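Probable porin (Pseudomonas aeruginosa, PDB 2Y0H) probably forms a channel through the outer membrane that lets small solutes pass, as a porin of the OprD family. Local coordinates at residues His9-Asn14 and Asn385-Leu390; Gly37-Leu42 and Asp56-Leu61; Phe294-Glu299 and Asp339-Arg344. One frame throughout, in Å; residues are numbered along the deposited sequence.

Contact 1: residues His9-Asn14 and Asn385-Leu390. With C8E ((hydroxyethyloxy)tri(ethyloxy)octane), chain I.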
loop_
_atom_site.group_PDB
_atom_site.type_symbol
_atom_site.label_atom_id
_atom_site.label_comp_id
_atom_site.label_asym_id
_atom_site.label_seq_id
_atom_site.Cartn_x
_atom_site.Cartn_y
_atom_site.Cartn_z
ATOM N N HIS A 9 11.298 -13.554 13.726
ATOM C CA HIS A 9 9.966 -13.196 14.195
ATOM C C HIS A 9 8.917 -14.002 13.469
ATOM O O HIS A 9 9.134 -14.480 12.353
ATOM C CB HIS A 9 9.678 -11.708 13.988
ATOM C CG HIS A 9 10.516 -10.801 14.831
ATOM N ND1 HIS A 9 11.838 -10.533 14.548
ATOM C CD2 HIS A 9 10.213 -10.081 15.939
ATOM C CE1 HIS A 9 12.315 -9.693 15.448
ATOM N NE2 HIS A 9 11.350 -9.401 16.303
ATOM N N LEU A 10 7.774 -14.153 14.114
ATOM C CA LEU A 10 6.629 -14.761 13.475
ATOM C C LEU A 10 5.459 -13.798 13.597
ATOM O O LEU A 10 5.008 -13.482 14.706
ATOM C CB LEU A 10 6.304 -16.120 14.099
ATOM C CG LEU A 10 5.043 -16.826 13.588
ATOM C CD1 LEU A 10 5.168 -17.137 12.099
ATOM C CD2 LEU A 10 4.771 -18.095 14.389
ATOM N N ASP A 11 4.994 -13.309 12.451
ATOM C CA ASP A 11 3.856 -12.404 12.416
ATOM C C ASP A 11 2.583 -13.221 12.240
ATOM O O ASP A 11 2.477 -14.022 11.320
ATOM C CB ASP A 11 3.985 -11.407 11.267
ATOM C CG ASP A 11 5.216 -10.513 11.391
ATOM O OD1 ASP A 11 5.584 -10.130 12.522
ATOM O OD2 ASP A 11 5.822 -10.198 10.346
ATOM N N LEU A 12 1.615 -13.013 13.119
ATOM C CA LEU A 12 0.373 -13.757 13.059
ATOM C C LEU A 12 -0.769 -12.831 12.682
ATOM O O LEU A 12 -0.912 -11.753 13.258
ATOM C CB LEU A 12 0.077 -14.412 14.417
ATOM C CG LEU A 12 1.001 -15.527 14.926
ATOM C CD1 LEU A 12 1.224 -16.540 13.845
ATOM C CD2 LEU A 12 2.340 -15.005 15.409
ATOM N N ARG A 13 -1.588 -13.244 11.722
ATOM C CA ARG A 13 -2.763 -12.455 11.374
ATOM C C ARG A 13 -4.016 -13.296 11.290
ATOM O O ARG A 13 -4.078 -14.242 10.516
ATOM C CB ARG A 13 -2.578 -11.701 10.057
ATOM C CG ARG A 13 -3.807 -10.847 9.705
ATOM C CD ARG A 13 -3.534 -9.870 8.560
ATOM N NE ARG A 13 -2.418 -8.986 8.867
ATOM C CZ ARG A 13 -1.779 -8.266 7.959
ATOM N NH1 ARG A 13 -2.151 -8.336 6.690
ATOM N NH2 ARG A 13 -0.772 -7.485 8.317
ATOM N N ASN A 14 -5.018 -12.944 12.089
ATOM C CA ASN A 14 -6.318 -13.604 12.019
ATOM C C ASN A 14 -7.354 -12.641 11.444
ATOM O O ASN A 14 -7.531 -11.520 11.928
ATOM C CB ASN A 14 -6.747 -14.158 13.388
ATOM C CG ASN A 14 -7.942 -15.109 13.291
ATOM O OD1 ASN A 14 -9.085 -14.720 13.530
ATOM N ND2 ASN A 14 -7.675 -16.363 12.938
ATOM N N ASN A 385 -3.772 -8.928 14.825
ATOM C CA ASN A 385 -2.371 -9.004 14.454
ATOM C C ASN A 385 -1.501 -9.232 15.673
ATOM O O ASN A 385 -1.744 -8.656 16.735
ATOM C CB ASN A 385 -1.925 -7.710 13.764
ATOM C CG ASN A 385 -2.362 -7.641 12.319
ATOM O OD1 ASN A 385 -1.853 -8.369 11.472
ATOM N ND2 ASN A 385 -3.299 -6.759 12.027
ATOM N N TYR A 386 -0.468 -10.050 15.518
ATOM C CA TYR A 386 0.512 -10.183 16.571
ATOM C C TYR A 386 1.857 -10.634 16.042
ATOM O O TYR A 386 1.941 -11.507 15.177
ATOM C CB TYR A 386 0.032 -11.154 17.653
ATOM C CG TYR A 386 1.062 -11.341 18.732
ATOM C CD1 TYR A 386 1.343 -10.316 19.630
ATOM C CD2 TYR A 386 1.763 -12.533 18.851
ATOM C CE1 TYR A 386 2.293 -10.477 20.617
ATOM C CE2 TYR A 386 2.716 -12.703 19.836
ATOM C CZ TYR A 386 2.977 -11.671 20.715
ATOM O OH TYR A 386 3.931 -11.832 21.689
ATOM N N THR A 387 2.913 -10.040 16.575
ATOM C CA THR A 387 4.260 -10.440 16.209
ATOM C C THR A 387 4.980 -11.087 17.388
ATOM O O THR A 387 5.191 -10.464 18.429
ATOM C CB THR A 387 5.065 -9.254 15.664
ATOM O OG1 THR A 387 4.499 -8.841 14.408
ATOM C CG2 THR A 387 6.543 -9.640 15.480
ATOM N N LEU A 388 5.333 -12.351 17.212
ATOM C CA LEU A 388 6.087 -13.102 18.205
ATOM C C LEU A 388 7.577 -13.017 17.901
ATOM O O LEU A 388 7.992 -13.284 16.769
ATOM C CB LEU A 388 5.657 -14.558 18.142
ATOM C CG LEU A 388 6.280 -15.535 19.129
ATOM C CD1 LEU A 388 5.559 -15.430 20.479
ATOM C CD2 LEU A 388 6.195 -16.946 18.575
ATOM N N LYS A 389 8.386 -12.648 18.892
ATOM C CA LYS A 389 9.835 -12.624 18.701
ATOM C C LYS A 389 10.421 -13.993 19.009
ATOM O O LYS A 389 10.316 -14.474 20.131
ATOM C CB LYS A 389 10.514 -11.549 19.562
ATOM C CG LYS A 389 12.041 -11.559 19.419
ATOM C CD LYS A 389 12.725 -10.316 19.988
ATOM C CE LYS A 389 13.075 -10.477 21.464
ATOM N NZ LYS A 389 13.947 -9.365 21.948
ATOM N N LEU A 390 11.021 -14.634 18.012
ATOM C CA LEU A 390 11.609 -15.951 18.221
ATOM C C LEU A 390 13.008 -15.851 18.824
ATOM O O LEU A 390 13.413 -16.729 19.593
ATOM C CB LEU A 390 11.625 -16.764 16.928
ATOM C CG LEU A 390 10.245 -17.116 16.370
ATOM C CD1 LEU A 390 10.364 -17.931 15.104
ATOM C CD2 LEU A 390 9.446 -17.875 17.417
HETATM O O9 C8E I . -0.827 -14.535 20.859
HETATM C C10 C8E I . 0.430 -14.544 21.505
HETATM C C11 C8E I . 0.362 -13.795 22.832
HETATM O O12 C8E I . 1.650 -13.754 23.421
HETATM C C13 C8E I . 2.048 -12.431 23.730
HETATM C C14 C8E I . 2.607 -12.345 25.148
HETATM O O15 C8E I . 2.298 -11.076 25.686
#
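Arg13 and Asn385 lie side by side, and the straight bond from Arg13 NE to Asn385 OD1 (2.7 Å, 163° at the hydrogen) runs in the guanidinium plane and falls on a lone pair of the amide oxygen. The two flat groups stand almost perpendicular, 87° apart. A bend at chi3 (-57°) brings NE alongside the Asn385 amide, and NH1 goes on to Asp122. Two residues along the same face, Thr387 OG1 donates to Asp11 OD1 at 2.5 Å, arriving from above the carboxylate plane; the other oxygen, OD2, is held by Arg41. Four backbone bonds join Leu10 to Leu388 and Leu12 to Tyr386, each pair bonded both ways. These two antiparallel strands are the first and last of the 18-stranded barrel, so their pairing is the seam that closes the cylinder; the other sixteen strands complete the wall between them. The His9 side chain crosses that of Lys389 at a slant, its NE2 3.9 Å from Lys389 CG, while its CD2 meets the methyl CG2 of Thr387 at 3.7 Å. The opposite face, carrying Leu10, Leu12, Tyr386 and Leu388, is largely apolar and meets detergent. There Leu12 CD2 reaches Tyr386 CD2 and Leu388 CB, each at 4.3 Å, and C11 of a bound C8E lies over one face of the Tyr386 ring, offset toward its rim.

Contact 2: residues Gly37-Leu42 and Asp56-Leu61. With C8E ((hydroxyethyloxy)tri(ethyloxy)octane), chain N.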
loop_
_atom_site.group_PDB
_atom_site.type_symbol
_atom_site.label_atom_id
_atom_site.label_comp_id
_atom_site.label_asym_id
_atom_site.label_seq_id
_atom_site.Cartn_x
_atom_site.Cartn_y
_atom_site.Cartn_z
ATOM N N GLY A 37 -3.039 -16.120 8.882
ATOM C CA GLY A 37 -1.784 -15.922 8.202
ATOM C C GLY A 37 -0.608 -16.073 9.141
ATOM O O GLY A 37 -0.689 -15.750 10.334
ATOM N N PHE A 38 0.489 -16.579 8.587
ATOM C CA PHE A 38 1.762 -16.649 9.279
ATOM C C PHE A 38 2.824 -16.062 8.353
ATOM O O PHE A 38 2.881 -16.416 7.180
ATOM C CB PHE A 38 2.129 -18.101 9.592
ATOM C CG PHE A 38 1.123 -18.819 10.428
ATOM C CD1 PHE A 38 1.164 -18.729 11.815
ATOM C CD2 PHE A 38 0.143 -19.600 9.838
ATOM C CE1 PHE A 38 0.242 -19.410 12.604
ATOM C CE2 PHE A 38 -0.781 -20.295 10.621
ATOM C CZ PHE A 38 -0.730 -20.193 12.007
ATOM N N VAL A 39 3.652 -15.164 8.878
ATOM C CA VAL A 39 4.812 -14.685 8.146
ATOM C C VAL A 39 6.028 -14.832 9.035
ATOM O O VAL A 39 6.153 -14.157 10.060
ATOM C CB VAL A 39 4.673 -13.211 7.673
ATOM C CG1 VAL A 39 5.948 -12.751 6.950
ATOM C CG2 VAL A 39 3.455 -13.037 6.774
ATOM N N LEU A 40 6.903 -15.748 8.642
ATOM C CA LEU A 40 8.119 -16.031 9.361
ATOM C C LEU A 40 9.235 -15.179 8.775
ATOM O O LEU A 40 9.568 -15.297 7.596
ATOM C CB LEU A 40 8.458 -17.520 9.247
ATOM C CG LEU A 40 9.804 -17.963 9.808
ATOM C CD1 LEU A 40 9.863 -17.746 11.313
ATOM C CD2 LEU A 40 10.076 -19.422 9.464
ATOM N N ARG A 41 9.798 -14.303 9.597
ATOM C CA ARG A 41 10.871 -13.417 9.160
ATOM C C ARG A 41 12.183 -13.772 9.853
ATOM O O ARG A 41 12.306 -13.651 11.073
ATOM C CB ARG A 41 10.502 -11.954 9.440
ATOM C CG ARG A 41 9.425 -11.411 8.526
ATOM C CD ARG A 41 9.061 -9.957 8.840
ATOM N NE ARG A 41 8.406 -9.829 10.140
ATOM C CZ ARG A 41 8.962 -9.268 11.210
ATOM N NH1 ARG A 41 10.185 -8.760 11.137
ATOM N NH2 ARG A 41 8.287 -9.203 12.353
ATOM N N LEU A 42 13.152 -14.237 9.074
ATOM C CA LEU A 42 14.485 -14.509 9.596
ATOM C C LEU A 42 15.403 -13.442 9.031
ATOM O O LEU A 42 15.367 -13.175 7.833
ATOM C CB LEU A 42 14.948 -15.899 9.164
ATOM C CG LEU A 42 14.706 -17.130 10.051
ATOM C CD1 LEU A 42 13.399 -17.081 10.822
ATOM C CD2 LEU A 42 14.810 -18.426 9.229
ATOM N N ASP A 56 18.406 -12.819 4.579
ATOM C CA ASP A 56 17.095 -12.913 5.219
ATOM C C ASP A 56 16.288 -14.009 4.548
ATOM O O ASP A 56 16.548 -14.377 3.395
ATOM C CB ASP A 56 16.300 -11.603 5.109
ATOM C CG ASP A 56 16.994 -10.434 5.771
ATOM O OD1 ASP A 56 17.798 -10.665 6.694
ATOM O OD2 ASP A 56 16.731 -9.280 5.360
ATOM N N ALA A 57 15.304 -14.522 5.271
ATOM C CA ALA A 57 14.350 -15.476 4.724
ATOM C C ALA A 57 12.968 -15.028 5.145
ATOM O O ALA A 57 12.773 -14.600 6.282
ATOM C CB ALA A 57 14.631 -16.883 5.237
ATOM N N THR A 58 12.014 -15.096 4.228
ATOM C CA THR A 58 10.639 -14.748 4.550
ATOM C C THR A 58 9.740 -15.920 4.178
ATOM O O THR A 58 9.633 -16.268 3.006
ATOM C CB THR A 58 10.180 -13.474 3.817
ATOM O OG1 THR A 58 11.009 -12.367 4.198
ATOM C CG2 THR A 58 8.717 -13.154 4.152
ATOM N N GLY A 59 9.121 -16.548 5.174
ATOM C CA GLY A 59 8.230 -17.669 4.924
ATOM C C GLY A 59 6.778 -17.250 5.092
ATOM O O GLY A 59 6.436 -16.616 6.085
ATOM N N LEU A 60 5.928 -17.587 4.127
ATOM C CA LEU A 60 4.515 -17.206 4.188
ATOM C C LEU A 60 3.577 -18.407 4.145
ATOM O O LEU A 60 3.745 -19.311 3.319
ATOM C CB LEU A 60 4.144 -16.235 3.058
ATOM C CG LEU A 60 4.962 -14.943 2.944
ATOM C CD1 LEU A 60 6.204 -15.168 2.089
ATOM C CD2 LEU A 60 4.116 -13.818 2.363
ATOM N N LEU A 61 2.573 -18.388 5.018
ATOM C CA LEU A 61 1.560 -19.442 5.065
ATOM C C LEU A 61 0.177 -18.866 5.324
ATOM O O LEU A 61 -0.042 -18.144 6.296
ATOM C CB LEU A 61 1.902 -20.487 6.136
ATOM C CG LEU A 61 0.910 -21.647 6.307
ATOM C CD1 LEU A 61 0.948 -22.580 5.116
ATOM C CD2 LEU A 61 1.196 -22.414 7.588
HETATM C C1 C8E N . 4.622 -20.879 8.801
HETATM C C2 C8E N . 5.817 -19.992 8.474
HETATM C C3 C8E N . 6.104 -19.995 6.976
HETATM C C4 C8E N . 6.945 -21.190 6.528
HETATM C C5 C8E N . 6.338 -21.820 5.272
HETATM C C6 C8E N . 7.371 -22.022 4.167
HETATM C C7 C8E N . 6.721 -22.659 2.939
HETATM C C8 C8E N . 7.446 -23.916 2.468
HETATM O O9 C8E N . 6.517 -24.857 1.956
HETATM C C10 C8E N . 6.495 -24.941 0.543
HETATM C C11 C8E N . 5.853 -26.266 0.124
#
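The Phe38 ring lies alongside Leu61, both side chains pointing the same way from neighbouring strands, and Phe38 CD2 touches Leu61 CD2 at 3.8 Å. That methyl and carbon C1 of a C8E tail both approach the ring at a slant, while Leu12 of the preceding strand also packs against Phe38. The two strands are the arms of a beta hairpin in the wall of the OprD-type barrel, antiparallel at 170°. Three hydrogen-bonded pairs, Phe38 with Leu61, Leu40 with Gly59 and Leu42 with Ala57, make six backbone bonds, all between 2.7 and 2.9 Å. The side chains of Phe38, Leu40, Leu42, Ala57 and Leu61 form one apolar face, on which the octyl tail of the detergent lies much as a lipid chain might in the membrane. Gly59 has no side chain on this face, so C8E C3 can come to 3.4 Å from Gly59 C. Beside it Leu40 CB meets C8E C2 at 3.7 Å, and C8E C1 lies 3.8 Å from both Phe38 CB and Leu61 CB. With Leu61 CG anti to the backbone N (chi1 179°), chi2 of 70° turns CD2 toward Phe38. Farther along, Leu42 and Ala57 meet through their CB atoms and touch a second detergent molecule.

The other face carries Val39, Arg41, Thr58 and Leu60. Arg41 turns away from the 56-61 strand to bridge Asp11, while Asp56, next to Ala57 on its strand, pairs with Lys98. Across the hairpin Val39 and Thr58 meet aslant, methyl to methyl, with Val39 CG1 4.0 Å from Thr58 CG2.

Contact 3: residues Phe294-Glu299 and Asp339-Arg344. With C8E ((hydroxyethyloxy)tri(ethyloxy)octane), chain L.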
loop_
_atom_site.group_PDB
_atom_site.type_symbol
_atom_site.label_atom_id
_atom_site.label_comp_id
_atom_site.label_asym_id
_atom_site.label_seq_id
_atom_site.Cartn_x
_atom_site.Cartn_y
_atom_site.Cartn_z
ATOM N N PHE A 294 -11.011 4.493 -6.128
ATOM C CA PHE A 294 -11.463 5.759 -6.720
ATOM C C PHE A 294 -10.501 6.280 -7.786
ATOM O O PHE A 294 -10.190 7.473 -7.848
ATOM C CB PHE A 294 -11.705 6.803 -5.620
ATOM C CG PHE A 294 -12.929 6.525 -4.802
ATOM C CD1 PHE A 294 -12.898 5.579 -3.790
ATOM C CD2 PHE A 294 -14.124 7.171 -5.079
ATOM C CE1 PHE A 294 -14.037 5.298 -3.048
ATOM C CE2 PHE A 294 -15.273 6.896 -4.335
ATOM C CZ PHE A 294 -15.226 5.954 -3.325
ATOM N N THR A 295 -10.029 5.362 -8.622
ATOM C CA THR A 295 -9.113 5.687 -9.709
ATOM C C THR A 295 -9.669 5.214 -11.048
ATOM O O THR A 295 -8.914 4.923 -11.968
ATOM C CB THR A 295 -7.723 5.055 -9.478
ATOM O OG1 THR A 295 -7.869 3.648 -9.211
ATOM C CG2 THR A 295 -7.014 5.744 -8.291
ATOM N N ARG A 296 -10.994 5.138 -11.153
ATOM C CA ARG A 296 -11.641 4.659 -12.381
ATOM C C ARG A 296 -11.524 5.714 -13.474
ATOM O O ARG A 296 -11.231 6.873 -13.178
ATOM C CB ARG A 296 -13.103 4.287 -12.101
ATOM C CG ARG A 296 -13.233 3.052 -11.224
ATOM C CD ARG A 296 -14.621 2.895 -10.647
ATOM N NE ARG A 296 -15.597 2.548 -11.672
ATOM C CZ ARG A 296 -16.827 2.117 -11.405
ATOM N NH1 ARG A 296 -17.221 1.984 -10.144
ATOM N NH2 ARG A 296 -17.659 1.817 -12.395
ATOM N N PRO A 297 -11.737 5.321 -14.744
ATOM C CA PRO A 297 -11.445 6.286 -15.821
ATOM C C PRO A 297 -12.206 7.610 -15.628
ATOM O O PRO A 297 -13.423 7.595 -15.414
ATOM C CB PRO A 297 -11.911 5.556 -17.090
ATOM C CG PRO A 297 -11.922 4.079 -16.714
ATOM C CD PRO A 297 -12.271 4.040 -15.259
ATOM N N GLN A 298 -11.484 8.727 -15.661
ATOM C CA GLN A 298 -12.076 10.063 -15.528
ATOM C C GLN A 298 -12.733 10.404 -14.177
ATOM O O GLN A 298 -13.439 11.399 -14.064
ATOM C CB GLN A 298 -13.067 10.328 -16.668
ATOM C CG GLN A 298 -12.413 10.362 -18.028
ATOM C CD GLN A 298 -13.394 10.632 -19.144
ATOM O OE1 GLN A 298 -14.149 9.749 -19.547
ATOM N NE2 GLN A 298 -13.386 11.859 -19.657
ATOM N N GLU A 299 -12.496 9.599 -13.150
ATOM C CA GLU A 299 -13.170 9.824 -11.881
ATOM C C GLU A 299 -12.630 11.021 -11.091
ATOM O O GLU A 299 -11.427 11.188 -10.951
ATOM C CB GLU A 299 -13.100 8.575 -11.021
ATOM C CG GLU A 299 -13.919 8.657 -9.747
ATOM C CD GLU A 299 -14.016 7.304 -9.079
ATOM O OE1 GLU A 299 -13.248 6.411 -9.478
ATOM O OE2 GLU A 299 -14.849 7.122 -8.170
ATOM N N ASP A 339 -20.895 6.851 -14.308
ATOM C CA ASP A 339 -21.219 6.243 -13.026
ATOM C C ASP A 339 -20.759 7.188 -11.920
ATOM O O ASP A 339 -20.020 8.150 -12.173
ATOM C CB ASP A 339 -20.548 4.875 -12.882
ATOM C CG ASP A 339 -21.263 3.968 -11.888
ATOM O OD1 ASP A 339 -22.201 4.440 -11.204
ATOM O OD2 ASP A 339 -20.889 2.774 -11.796
ATOM N N SER A 340 -21.213 6.917 -10.700
ATOM C CA SER A 340 -20.732 7.616 -9.521
ATOM C C SER A 340 -20.784 6.636 -8.362
ATOM O O SER A 340 -21.522 5.654 -8.406
ATOM C CB SER A 340 -21.582 8.851 -9.222
ATOM O OG SER A 340 -22.960 8.529 -9.211
ATOM N N GLU A 341 -20.000 6.900 -7.326
ATOM C CA GLU A 341 -19.875 5.958 -6.227
ATOM C C GLU A 341 -19.510 6.685 -4.942
ATOM O O GLU A 341 -18.983 7.801 -4.971
ATOM C CB GLU A 341 -18.823 4.882 -6.558
ATOM C CG GLU A 341 -17.393 5.421 -6.726
ATOM C CD GLU A 341 -16.403 4.396 -7.298
ATOM O OE1 GLU A 341 -16.767 3.221 -7.473
ATOM O OE2 GLU A 341 -15.253 4.771 -7.587
ATOM N N TRP A 342 -19.788 6.046 -3.813
ATOM C CA TRP A 342 -19.296 6.534 -2.537
ATOM C C TRP A 342 -18.921 5.391 -1.600
ATOM O O TRP A 342 -19.432 4.277 -1.721
ATOM C CB TRP A 342 -20.291 7.487 -1.869
ATOM C CG TRP A 342 -21.602 6.922 -1.424
ATOM C CD1 TRP A 342 -22.793 7.011 -2.092
ATOM C CD2 TRP A 342 -21.891 6.244 -0.183
ATOM N NE1 TRP A 342 -23.795 6.414 -1.358
ATOM C CE2 TRP A 342 -23.270 5.937 -0.185
ATOM C CE3 TRP A 342 -21.119 5.855 0.913
ATOM C CZ2 TRP A 342 -23.892 5.261 0.869
ATOM C CZ3 TRP A 342 -21.737 5.181 1.966
ATOM C CH2 TRP A 342 -23.113 4.895 1.935
ATOM N N GLU A 343 -18.013 5.668 -0.674
ATOM C CA GLU A 343 -17.627 4.670 0.300
ATOM C C GLU A 343 -17.407 5.326 1.652
ATOM O O GLU A 343 -16.883 6.435 1.738
ATOM C CB GLU A 343 -16.365 3.926 -0.144
ATOM C CG GLU A 343 -16.003 2.719 0.736
ATOM C CD GLU A 343 -14.843 1.865 0.180
ATOM O OE1 GLU A 343 -14.655 1.826 -1.058
ATOM O OE2 GLU A 343 -14.125 1.232 0.989
ATOM N N ARG A 344 -17.832 4.644 2.702
ATOM C CA ARG A 344 -17.478 5.042 4.045
ATOM C C ARG A 344 -16.719 3.900 4.715
ATOM O O ARG A 344 -17.060 2.738 4.532
ATOM C CB ARG A 344 -18.726 5.407 4.848
ATOM C CG ARG A 344 -18.481 5.553 6.344
ATOM C CD ARG A 344 -18.956 6.904 6.835
ATOM N NE ARG A 344 -20.196 7.296 6.167
ATOM C CZ ARG A 344 -20.845 8.429 6.409
ATOM N NH1 ARG A 344 -20.367 9.274 7.317
ATOM N NH2 ARG A 344 -21.966 8.711 5.751
HETATM C C7 C8E L . -23.600 10.308 -4.507
HETATM C C8 C8E L . -23.660 9.596 -5.857
HETATM O O9 C8E L . -23.375 8.218 -5.688
HETATM C C10 C8E L . -24.413 7.511 -5.029
HETATM C C11 C8E L . -24.733 6.214 -5.771
HETATM O O12 C8E L . -26.087 5.852 -5.585
HETATM O O HOH W 1 -13.212 2.952 -7.589
#
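A salt-bridge network pins an inward-folded loop of the 18-stranded barrel to the start of strand 339-351, with Arg296 reaching both Glu341 and Asp339. Arg296 is the first residue of a type II beta turn ending at Glu299, and its side chain crosses those of Asp339 and Glu341 at a slant. Its NH1 bonds Glu341 OE1 at 3.0 Å from above the carboxylate plane, and NH2 makes a weak, longer bridge to Asp339 OD2. The guanidinium stands steeply to both acids, its plane 71° from the Glu341 carboxylate and 89° from that of Asp339. A bend at chi3 (70°) brings the charged end of Arg296 round to the two acids, and Glu341 OE1 is also hydrogen-bonded with Tyr369 OH.

The Glu299 and Glu341 side chains cross at about a right angle, bringing Glu299 OE2 to 2.5 Å from Glu341 OE2. Two acid oxygens this near suggest that one of the pair is protonated. Within the loop, Glu299 OE1 takes the backbone N-H of Arg296 nearly end-on at 3.1 Å, which fixes the acid against the turn. A water donates to Glu341 OE2 at 2.7 Å and accepts a weak bond from Phe294 N.

Phe294 slides past Glu341 in the opposite direction, and one face of its ring carries Glu341 OE2, offset toward the rim. The ring edge faces the strand backbone at Glu343, whose carboxylate is held by the backbone N-H groups of Tyr291 and Gln292. The nearest carbon approach is Phe294 CE2 to Glu341 CG, 3.5 Å.

In the fold
Contacts 1 and 2 are neighbours in the same sheet, their centres about 10 Å apart, and they share the junction between strands 7-22 and 30-43, where the backbones of Arg13 and Gly37 pair. Both are backbone-bonded strand pairs with apolar, detergent-contacting faces; contact 1 is a surface contact that closes the barrel, contact 2 a partly buried hairpin nested along the chain inside the loop that contact 1 closes. Contact 3 lies on the opposite side of the chain's centre, its centre about 36 Å from each of the others. It is the buried one, and joins a loop to a strand through charged side chains instead of paired backbones.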